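Local coordinates for C381 turret protein (Sulfolobus turreted icosahedral virus, PDB 4IND) that probably builds the turrets of the viral capsid, five copies of a chain of three jelly-roll domains coming together in one assembly, at residues G292-S303 and L369-L380; L278-N289 and N350-S361. All blocks are in the same frame, centred on the assembly; numbering follows the deposited sequence.

Contacts 1 and 2 lie in the two facing sheets of the third jelly roll, which is ordered BIDG and CHEF: contact 1 pairs D (295-305) with I (365-377), two inner strands, while contact 2 pairs the edge strand C (283-289) with H (351-358). C runs on into D and H into I, so the two ladders cross along the chain and pack together, with L369 on I287 and L299 on I352. Each carries a classic beta bulge. Contact 1 is largely buried, touches a second subunit and holds a phosphate-binding histidine. Contact 2 is only partly buried and meets no other chain; its outer side is mostly amides and hydroxyls, with V355 among them, its inner side mostly apolar, Q285 excepted.

Contact 1: residues G292-S303 and L369-L380; sequences GSGSHLRLKYAS and LILVYEQIAGEL. With 2HP (dihydrogenphosphate ion), chain B.
H296 pairs with I376 in the antiparallel ladder joining strands 295-303 and 369-377, whose segment axes run at 148°. Backbone hydrogen bonds go both ways at H296/I376, R298/E374 and S303/I370. In between, V372 O takes a bond of 2.9 Å from K300 N and a weak one from Y301 N: a classic beta bulge, which slips the register by one residue.

Side-chain hydrogen bonds gather near the 292-296 end. With chi1 at 62°, the H296 ring turns ND1 toward G378 O; this 2.7 Å bond lies near the ring plane, on a carbonyl lone pair. H296 NE2 donates a 2.8 Å hydrogen bond to O1 of the dihydrogenphosphate, which K231 also binds. Two donating nitrogens are consistent with a protonated ring. E379, bent at chi2, spreads its carboxylate over the turn: OE2 takes G294 N at 2.7 Å, and OE1 takes G292 N and is also bonded to N322. The extended Q375 brings NE2 2.8 Å from S295 OG, almost in its amide plane; S295 OG donates to S293 OG, itself bonded to V290.

R298 and E374 run side by side without an ion pair: R298 NE stays 4.8 Å from E374 OE2, a buried oxygen with no modelled partner, while the guanidinium bridges to D345. E374 OE1 has a long, weak ion pair with R347 of a second subunit.

Apolar contacts sandwich the imidazole, I376 CB lying 4.0 Å and L380 CD2 3.8 Å from the H296 ring centroid on opposite faces as CH-pi contacts. L297 and L299 press their CD2 methyls on Y373.

Strand 346-349 flanks 295-305 and strand 266-278 flanks 365-377. L369 and L371 pack on I287 of strand 283-289 in the facing sheet, whereas I370 and V372 meet A335 and W331 of the second subunit.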
loop_
_atom_site.group_PDB
_atom_site.type_symbol
_atom_site.label_atom_id
_atom_site.label_comp_id
_atom_site.label_asym_id
_atom_site.label_seq_id
_atom_site.Cartn_x
_atom_site.Cartn_y
_atom_site.Cartn_z
ATOM N N GLY A 292 26.154 -6.349 13.208
ATOM C CA GLY A 292 27.075 -6.109 12.114
ATOM C C GLY A 292 27.024 -7.152 11.017
ATOM O O GLY A 292 27.834 -7.118 10.107
ATOM N N SER A 293 26.071 -8.076 11.103
ATOM C CA SER A 293 25.982 -9.181 10.152
ATOM C C SER A 293 25.027 -8.924 8.998
ATOM O O SER A 293 25.011 -9.679 8.026
ATOM C CB SER A 293 25.504 -10.443 10.879
ATOM O OG SER A 293 24.136 -10.319 11.229
ATOM N N GLY A 294 24.202 -7.889 9.115
ATOM C CA GLY A 294 23.152 -7.649 8.135
ATOM C C GLY A 294 21.895 -8.426 8.493
ATOM O O GLY A 294 21.052 -8.694 7.628
ATOM N N SER A 295 21.766 -8.801 9.765
ATOM C CA SER A 295 20.577 -9.531 10.196
ATOM C C SER A 295 20.231 -9.212 11.629
ATOM O O SER A 295 20.999 -8.555 12.332
ATOM C CB SER A 295 20.783 -11.039 10.028
ATOM O OG SER A 295 21.734 -11.528 10.959
ATOM N N HIS A 296 19.069 -9.684 12.072
ATOM C CA HIS A 296 18.688 -9.567 13.476
ATOM C C HIS A 296 17.946 -10.822 13.927
ATOM O O HIS A 296 17.815 -11.772 13.158
ATOM C CB HIS A 296 17.875 -8.293 13.734
ATOM C CG HIS A 296 16.580 -8.233 12.998
ATOM N ND1 HIS A 296 16.481 -7.800 11.689
ATOM C CD2 HIS A 296 15.314 -8.516 13.391
ATOM C CE1 HIS A 296 15.221 -7.839 11.307
ATOM N NE2 HIS A 296 14.487 -8.264 12.324
ATOM N N LEU A 297 17.474 -10.822 15.169
ATOM C CA LEU A 297 16.867 -12.011 15.757
ATOM C C LEU A 297 15.432 -11.799 16.203
ATOM O O LEU A 297 14.974 -10.671 16.391
ATOM C CB LEU A 297 17.690 -12.464 16.969
ATOM C CG LEU A 297 19.188 -12.626 16.705
ATOM C CD1 LEU A 297 19.968 -12.793 18.003
ATOM C CD2 LEU A 297 19.413 -13.811 15.789
ATOM N N ARG A 298 14.727 -12.906 16.384
ATOM C CA ARG A 298 13.416 -12.889 17.010
ATOM C C ARG A 298 13.325 -14.152 17.875
ATOM O O ARG A 298 13.525 -15.257 17.381
ATOM C CB ARG A 298 12.330 -12.896 15.941
ATOM C CG ARG A 298 10.942 -12.837 16.497
ATOM C CD ARG A 298 9.931 -12.606 15.409
ATOM N NE ARG A 298 8.630 -12.309 15.991
ATOM C CZ ARG A 298 7.573 -11.910 15.298
ATOM N NH1 ARG A 298 7.665 -11.757 13.987
ATOM N NH2 ARG A 298 6.428 -11.656 15.918
ATOM N N LEU A 299 13.060 -13.990 19.169
ATOM C CA LEU A 299 13.035 -15.140 20.085
ATOM C C LEU A 299 11.616 -15.605 20.251
ATOM O O LEU A 299 10.724 -14.786 20.483
ATOM C CB LEU A 299 13.605 -14.779 21.455
ATOM C CG LEU A 299 14.932 -14.036 21.507
ATOM C CD1 LEU A 299 15.420 -13.937 22.949
ATOM C CD2 LEU A 299 15.961 -14.727 20.634
ATOM N N LYS A 300 11.400 -16.918 20.151
ATOM C CA LYS A 300 10.045 -17.459 20.183
ATOM C C LYS A 300 9.766 -18.251 21.459
ATOM O O LYS A 300 8.645 -18.283 21.952
ATOM C CB LYS A 300 9.800 -18.348 18.958
ATOM C CG LYS A 300 10.103 -17.686 17.636
ATOM C CD LYS A 300 9.273 -16.435 17.445
ATOM C CE LYS A 300 7.805 -16.762 17.215
ATOM N NZ LYS A 300 7.027 -15.556 16.789
ATOM N N TYR A 301 10.794 -18.890 21.985
ATOM C CA TYR A 301 10.629 -19.810 23.114
ATOM C C TYR A 301 11.956 -20.058 23.808
ATOM O O TYR A 301 12.995 -20.172 23.156
ATOM C CB TYR A 301 10.080 -21.136 22.613
ATOM C CG TYR A 301 9.921 -22.197 23.697
ATOM C CD1 TYR A 301 8.827 -22.180 24.552
ATOM C CD2 TYR A 301 10.848 -23.226 23.834
ATOM C CE1 TYR A 301 8.671 -23.163 25.545
ATOM C CE2 TYR A 301 10.713 -24.207 24.814
ATOM C CZ TYR A 301 9.622 -24.165 25.670
ATOM O OH TYR A 301 9.468 -25.140 26.643
ATOM N N ALA A 302 11.920 -20.135 25.133
ATOM C CA ALA A 302 13.111 -20.467 25.906
ATOM C C ALA A 302 12.760 -21.300 27.125
ATOM O O ALA A 302 11.694 -21.137 27.726
ATOM C CB ALA A 302 13.873 -19.212 26.318
ATOM N N SER A 303 13.666 -22.196 27.490
ATOM C CA SER A 303 13.451 -23.065 28.634
ATOM C C SER A 303 14.794 -23.389 29.267
ATOM O O SER A 303 15.817 -23.450 28.581
ATOM C CB SER A 303 12.768 -24.351 28.185
ATOM O OG SER A 303 12.390 -25.127 29.293
ATOM N N LEU A 369 20.157 -24.214 28.792
ATOM C CA LEU A 369 19.205 -23.339 28.157
ATOM C C LEU A 369 18.878 -23.914 26.786
ATOM O O LEU A 369 19.767 -24.325 26.053
ATOM C CB LEU A 369 19.815 -21.944 27.987
ATOM C CG LEU A 369 19.037 -20.953 27.128
ATOM C CD1 LEU A 369 17.753 -20.578 27.823
ATOM C CD2 LEU A 369 19.876 -19.700 26.815
ATOM N N ILE A 370 17.596 -23.968 26.452
ATOM C CA ILE A 370 17.209 -24.210 25.076
ATOM C C ILE A 370 16.460 -22.980 24.591
ATOM O O ILE A 370 15.774 -22.295 25.365
ATOM C CB ILE A 370 16.365 -25.483 24.894
ATOM C CG1 ILE A 370 14.986 -25.310 25.509
ATOM C CG2 ILE A 370 17.051 -26.694 25.500
ATOM C CD1 ILE A 370 14.224 -26.612 25.598
ATOM N N LEU A 371 16.616 -22.695 23.309
ATOM C CA LEU A 371 16.095 -21.472 22.733
ATOM C C LEU A 371 15.669 -21.765 21.300
ATOM O O LEU A 371 16.368 -22.480 20.572
ATOM C CB LEU A 371 17.179 -20.394 22.793
ATOM C CG LEU A 371 16.913 -19.056 22.116
ATOM C CD1 LEU A 371 15.742 -18.358 22.787
ATOM C CD2 LEU A 371 18.163 -18.187 22.161
ATOM N N VAL A 372 14.492 -21.272 20.923
ATOM C CA VAL A 372 14.079 -21.282 19.530
ATOM C C VAL A 372 14.047 -19.840 19.080
ATOM O O VAL A 372 13.413 -19.004 19.725
ATOM C CB VAL A 372 12.688 -21.900 19.349
ATOM C CG1 VAL A 372 12.253 -21.755 17.902
ATOM C CG2 VAL A 372 12.714 -23.370 19.760
ATOM N N TYR A 373 14.726 -19.546 17.974
ATOM C CA TYR A 373 14.787 -18.168 17.479
ATOM C C TYR A 373 14.823 -18.172 15.968
ATOM O O TYR A 373 15.199 -19.182 15.344
ATOM C CB TYR A 373 16.031 -17.463 18.016
ATOM C CG TYR A 373 17.317 -17.953 17.395
ATOM C CD1 TYR A 373 17.842 -17.343 16.265
ATOM C CD2 TYR A 373 18.011 -19.029 17.934
ATOM C CE1 TYR A 373 19.022 -17.788 15.695
ATOM C CE2 TYR A 373 19.194 -19.480 17.368
ATOM C CZ TYR A 373 19.681 -18.860 16.246
ATOM O OH TYR A 373 20.845 -19.297 15.670
ATOM N N GLU A 374 14.440 -17.050 15.376
ATOM C CA GLU A 374 14.576 -16.857 13.952
ATOM C C GLU A 374 15.696 -15.858 13.727
ATOM O O GLU A 374 15.870 -14.921 14.509
ATOM C CB GLU A 374 13.283 -16.279 13.355
ATOM C CG GLU A 374 12.026 -17.109 13.570
ATOM C CD GLU A 374 10.770 -16.420 13.018
ATOM O OE1 GLU A 374 9.766 -17.112 12.751
ATOM O OE2 GLU A 374 10.784 -15.180 12.855
ATOM N N GLN A 375 16.466 -16.061 12.666
ATOM C CA GLN A 375 17.387 -15.021 12.193
ATOM C C GLN A 375 16.753 -14.379 10.974
ATOM O O GLN A 375 16.380 -15.069 10.016
ATOM C CB GLN A 375 18.746 -15.628 11.839
ATOM C CG GLN A 375 19.729 -14.609 11.263
ATOM C CD GLN A 375 21.148 -15.135 11.239
ATOM O OE1 GLN A 375 21.386 -16.317 11.475
ATOM N NE2 GLN A 375 22.101 -14.255 10.972
ATOM N N ILE A 376 16.620 -13.057 11.010
ATOM C CA ILE A 376 15.855 -12.337 10.016
ATOM C C ILE A 376 16.754 -11.340 9.310
ATOM O O ILE A 376 17.567 -10.672 9.950
ATOM C CB ILE A 376 14.680 -11.633 10.683
ATOM C CG1 ILE A 376 13.770 -12.707 11.320
ATOM C CG2 ILE A 376 13.929 -10.763 9.681
ATOM C CD1 ILE A 376 12.738 -12.176 12.276
ATOM N N ALA A 377 16.624 -11.248 7.987
ATOM C CA ALA A 377 17.451 -10.303 7.223
ATOM C C ALA A 377 17.191 -8.887 7.680
ATOM O O ALA A 377 16.035 -8.492 7.901
ATOM C CB ALA A 377 17.200 -10.435 5.716
ATOM N N GLY A 378 18.272 -8.108 7.796
ATOM C CA GLY A 378 18.170 -6.672 8.039
ATOM C C GLY A 378 18.946 -6.271 9.282
ATOM O O GLY A 378 18.594 -6.669 10.400
ATOM N N GLU A 379 20.028 -5.517 9.092
ATOM C CA GLU A 379 20.760 -4.945 10.221
ATOM C C GLU A 379 19.838 -3.930 10.913
ATOM O O GLU A 379 19.193 -3.122 10.241
ATOM C CB GLU A 379 22.023 -4.228 9.730
ATOM C CG GLU A 379 22.960 -3.758 10.843
ATOM C CD GLU A 379 23.568 -4.925 11.623
ATOM O OE1 GLU A 379 23.861 -4.763 12.834
ATOM O OE2 GLU A 379 23.771 -6.001 11.017
ATOM N N LEU A 380 19.780 -3.964 12.246
ATOM C CA LEU A 380 18.949 -2.999 12.989
ATOM C C LEU A 380 19.622 -1.650 13.029
ATOM O O LEU A 380 20.842 -1.573 13.148
ATOM C CB LEU A 380 18.699 -3.483 14.419
ATOM C CG LEU A 380 17.984 -4.826 14.500
ATOM C CD1 LEU A 380 17.789 -5.211 15.958
ATOM C CD2 LEU A 380 16.658 -4.740 13.779
HETATM P P 2HP B . 11.289 -7.739 11.849
HETATM O O1 2HP B . 11.770 -9.091 12.283
HETATM O O2 2HP B . 12.282 -7.354 10.790
HETATM O O3 2HP B . 11.314 -6.759 13.073
HETATM O O4 2HP B . 9.881 -7.814 11.190
HETATM O O HOH W 1 21.512 -6.025 13.563
#

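Contact 2: residues L278-N289 and N350-S361; sequences LSGSQVTQSILN and NSIQLVANGGSS
V283 and A356 exchange backbone hydrogen bonds where edge strand C (283-289) joins strand H (351-358) of the CHEF sheet in the jelly roll. Q285 and L354 pair in the same way, the Q285 N to L354 O bond measuring 2.8 Å and nearly straight at 176°. Before V283, the loop that leads into the strand adds one more bond, G280 N to G358 O at 2.7 Å.

A classic beta bulge interrupts the ladder at I287 and L288. Both amides donate to I352 O, at 2.9 Å from I287 N and 3.3 Å from L288 N, approaching from the same face of the carbonyl plane; I352 N answers to L288 O. The bulge turns I287 toward strand H, where its CB sits 4.1 Å from I352 CG2, and the side chain also packs on L369 and L371 of the facing sheet. L278 adds CD2 against A356 CB on that inner side.

The polar side chains of the outer side find most of their partners beyond the pair. Q282 lies extended (chi1 -175°), its aliphatic part and amide passing over V355 CG1 before NE2 bonds to Q313. Q353 NE2 bonds to Q317, while the methyl CG2 of T284 rests 3.5 Å from Q353 OE1. S351 OG is bonded to Y327 and to a water, and N289 OD1 accepts from Q291 N. N357 OD1 takes a weak bond from G358 N.

Q285 folds back at chi2 (73°), so that its NE2 reaches S286 O at 2.9 Å, with the acceptor in the amide plane.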
loop_
_atom_site.group_PDB
_atom_site.type_symbol
_atom_site.label_atom_id
_atom_site.label_comp_id
_atom_site.label_asym_id
_atom_site.label_seq_id
_atom_site.Cartn_x
_atom_site.Cartn_y
_atom_site.Cartn_z
ATOM N N LEU A 278 27.800 -23.592 36.963
ATOM C CA LEU A 278 27.856 -22.567 37.993
ATOM C C LEU A 278 28.573 -23.092 39.215
ATOM O O LEU A 278 28.281 -24.187 39.694
ATOM C CB LEU A 278 26.440 -22.111 38.370
ATOM C CG LEU A 278 25.592 -21.549 37.223
ATOM C CD1 LEU A 278 24.138 -21.375 37.645
ATOM C CD2 LEU A 278 26.167 -20.234 36.713
ATOM N N SER A 279 29.508 -22.308 39.735
ATOM C CA SER A 279 30.272 -22.735 40.898
ATOM C C SER A 279 30.559 -21.587 41.861
ATOM O O SER A 279 31.687 -21.430 42.332
ATOM C CB SER A 279 31.579 -23.389 40.452
ATOM O OG SER A 279 32.298 -22.525 39.589
ATOM N N GLY A 280 29.533 -20.791 42.152
ATOM C CA GLY A 280 29.635 -19.757 43.170
ATOM C C GLY A 280 29.734 -18.332 42.653
ATOM O O GLY A 280 29.518 -17.377 43.400
ATOM N N SER A 281 30.065 -18.181 41.378
ATOM C CA SER A 281 30.252 -16.853 40.811
ATOM C C SER A 281 29.266 -16.589 39.695
ATOM O O SER A 281 28.841 -17.512 39.003
ATOM C CB SER A 281 31.683 -16.687 40.294
ATOM O OG SER A 281 32.615 -16.753 41.360
ATOM N N GLN A 282 28.901 -15.325 39.522
ATOM C CA GLN A 282 28.037 -14.951 38.419
ATOM C C GLN A 282 28.734 -15.221 37.087
ATOM O O GLN A 282 29.923 -14.943 36.922
ATOM C CB GLN A 282 27.640 -13.478 38.518
ATOM C CG GLN A 282 26.644 -13.057 37.453
ATOM C CD GLN A 282 26.382 -11.576 37.469
ATOM O OE1 GLN A 282 27.219 -10.783 37.044
ATOM N NE2 GLN A 282 25.212 -11.191 37.957
ATOM N N VAL A 283 27.988 -15.780 36.143
ATOM C CA VAL A 283 28.495 -16.019 34.806
ATOM C C VAL A 283 27.611 -15.296 33.811
ATOM O O VAL A 283 26.390 -15.366 33.903
ATOM C CB VAL A 283 28.490 -17.516 34.470
ATOM C CG1 VAL A 283 28.791 -17.727 32.992
ATOM C CG2 VAL A 283 29.488 -18.257 35.335
ATOM N N THR A 284 28.231 -14.579 32.882
ATOM C CA THR A 284 27.503 -13.985 31.768
ATOM C C THR A 284 27.912 -14.719 30.499
ATOM O O THR A 284 29.047 -14.594 30.032
ATOM C CB THR A 284 27.779 -12.478 31.635
ATOM O OG1 THR A 284 27.301 -11.800 32.806
ATOM C CG2 THR A 284 27.086 -11.921 30.417
ATOM N N GLN A 285 26.985 -15.497 29.956
ATOM C CA GLN A 285 27.275 -16.337 28.804
ATOM C C GLN A 285 26.598 -15.813 27.549
ATOM O O GLN A 285 25.371 -15.713 27.497
ATOM C CB GLN A 285 26.799 -17.759 29.081
ATOM C CG GLN A 285 26.856 -18.680 27.877
ATOM C CD GLN A 285 28.266 -19.066 27.519
ATOM O OE1 GLN A 285 28.986 -19.643 28.333
ATOM N NE2 GLN A 285 28.674 -18.744 26.299
ATOM N N SER A 286 27.388 -15.470 26.537
ATOM C CA SER A 286 26.812 -15.044 25.267
ATOM C C SER A 286 26.166 -16.245 24.606
ATOM O O SER A 286 26.744 -17.331 24.586
ATOM C CB SER A 286 27.881 -14.449 24.348
ATOM O OG SER A 286 27.330 -14.159 23.072
ATOM N N ILE A 287 24.964 -16.055 24.078
ATOM C CA ILE A 287 24.282 -17.127 23.372
ATOM C C ILE A 287 24.386 -16.868 21.884
ATOM O O ILE A 287 24.717 -17.764 21.097
ATOM C CB ILE A 287 22.791 -17.199 23.747
ATOM C CG1 ILE A 287 22.636 -17.342 25.259
ATOM C CG2 ILE A 287 22.111 -18.345 23.019
ATOM C CD1 ILE A 287 23.428 -18.479 25.827
ATOM N N LEU A 288 24.103 -15.632 21.491
ATOM C CA LEU A 288 24.149 -15.273 20.090
ATOM C C LEU A 288 24.324 -13.769 19.937
ATOM O O LEU A 288 23.723 -12.987 20.668
ATOM C CB LEU A 288 22.875 -15.745 19.391
ATOM C CG LEU A 288 22.891 -15.790 17.863
ATOM C CD1 LEU A 288 24.299 -16.084 17.347
ATOM C CD2 LEU A 288 21.901 -16.840 17.381
ATOM N N ASN A 289 25.165 -13.377 18.987
ATOM C CA ASN A 289 25.410 -11.965 18.695
ATOM C C ASN A 289 25.563 -11.788 17.194
ATOM O O ASN A 289 26.569 -12.212 16.619
ATOM C CB ASN A 289 26.658 -11.461 19.423
ATOM C CG ASN A 289 26.908 -9.979 19.190
ATOM O OD1 ASN A 289 26.338 -9.376 18.271
ATOM N ND2 ASN A 289 27.756 -9.385 20.018
ATOM N N ASN A 350 19.491 -8.140 18.523
ATOM C CA ASN A 350 20.533 -8.774 17.713
ATOM C C ASN A 350 21.607 -9.404 18.578
ATOM O O ASN A 350 22.632 -9.873 18.081
ATOM C CB ASN A 350 21.143 -7.788 16.700
ATOM C CG ASN A 350 21.656 -6.518 17.340
ATOM O OD1 ASN A 350 21.925 -6.481 18.536
ATOM N ND2 ASN A 350 21.783 -5.452 16.536
ATOM N N SER A 351 21.380 -9.401 19.886
ATOM C CA SER A 351 22.307 -10.055 20.808
ATOM C C SER A 351 21.577 -10.596 22.029
ATOM O O SER A 351 20.727 -9.910 22.605
ATOM C CB SER A 351 23.419 -9.099 21.219
ATOM O OG SER A 351 24.381 -9.772 22.001
ATOM N N ILE A 352 21.906 -11.836 22.398
ATOM C CA ILE A 352 21.277 -12.552 23.509
ATOM C C ILE A 352 22.351 -13.090 24.443
ATOM O O ILE A 352 23.335 -13.659 23.983
ATOM C CB ILE A 352 20.514 -13.781 23.018
ATOM C CG1 ILE A 352 19.581 -13.413 21.881
ATOM C CG2 ILE A 352 19.742 -14.432 24.162
ATOM C CD1 ILE A 352 18.522 -12.446 22.285
ATOM N N GLN A 353 22.155 -12.934 25.751
ATOM C CA GLN A 353 23.058 -13.542 26.726
ATOM C C GLN A 353 22.271 -14.111 27.911
ATOM O O GLN A 353 21.136 -13.707 28.183
ATOM C CB GLN A 353 24.110 -12.536 27.211
ATOM C CG GLN A 353 23.527 -11.378 28.017
ATOM C CD GLN A 353 24.562 -10.329 28.380
ATOM O OE1 GLN A 353 25.610 -10.215 27.733
ATOM N NE2 GLN A 353 24.276 -9.556 29.434
ATOM N N LEU A 354 22.870 -15.080 28.590
ATOM C CA LEU A 354 22.303 -15.638 29.813
ATOM C C LEU A 354 23.174 -15.229 30.986
ATOM O O LEU A 354 24.398 -15.437 30.979
ATOM C CB LEU A 354 22.246 -17.158 29.742
ATOM C CG LEU A 354 21.568 -17.845 30.926
ATOM C CD1 LEU A 354 20.070 -17.586 30.906
ATOM C CD2 LEU A 354 21.843 -19.335 30.895
ATOM N N VAL A 355 22.553 -14.625 31.987
ATOM C CA VAL A 355 23.274 -14.239 33.184
ATOM C C VAL A 355 22.781 -15.145 34.297
ATOM O O VAL A 355 21.588 -15.218 34.559
ATOM C CB VAL A 355 23.041 -12.762 33.541
ATOM C CG1 VAL A 355 23.818 -12.391 34.799
ATOM C CG2 VAL A 355 23.457 -11.861 32.382
ATOM N N ALA A 356 23.697 -15.851 34.941
ATOM C CA ALA A 356 23.309 -16.843 35.925
ATOM C C ALA A 356 24.286 -16.848 37.083
ATOM O O ALA A 356 25.436 -16.425 36.944
ATOM C CB ALA A 356 23.229 -18.227 35.285
ATOM N N ASN A 357 23.817 -17.328 38.229
ATOM C CA ASN A 357 24.655 -17.429 39.405
ATOM C C ASN A 357 24.126 -18.539 40.301
ATOM O O ASN A 357 22.931 -18.858 40.275
ATOM C CB ASN A 357 24.696 -16.095 40.154
ATOM C CG ASN A 357 25.846 -16.016 41.140
ATOM O OD1 ASN A 357 26.598 -16.981 41.327
ATOM N ND2 ASN A 357 25.997 -14.861 41.773
ATOM N N GLY A 358 25.015 -19.131 41.090
ATOM C CA GLY A 358 24.638 -20.238 41.946
ATOM C C GLY A 358 25.747 -21.266 42.078
ATOM O O GLY A 358 26.863 -21.054 41.605
ATOM N N GLY A 359 25.436 -22.384 42.727
ATOM C CA GLY A 359 26.422 -23.417 42.970
ATOM C C GLY A 359 27.461 -22.937 43.959
ATOM O O GLY A 359 27.336 -21.844 44.515
ATOM N N SER A 360 28.479 -23.759 44.187
ATOM C CA SER A 360 29.571 -23.389 45.078
ATOM C C SER A 360 30.903 -23.906 44.547
ATOM O O SER A 360 30.942 -24.728 43.634
ATOM C CB SER A 360 29.318 -23.938 46.482
ATOM O OG SER A 360 29.362 -25.361 46.488
ATOM N N SER A 361 31.992 -23.416 45.125
ATOM C CA SER A 361 33.330 -23.813 44.712
ATOM C C SER A 361 33.562 -25.316 44.891
ATOM O O SER A 361 34.500 -25.880 44.324
ATOM C CB SER A 361 34.363 -23.042 45.529
ATOM O OG SER A 361 34.208 -23.325 46.911
HETATM O O HOH W 2 26.085 -11.967 23.048
#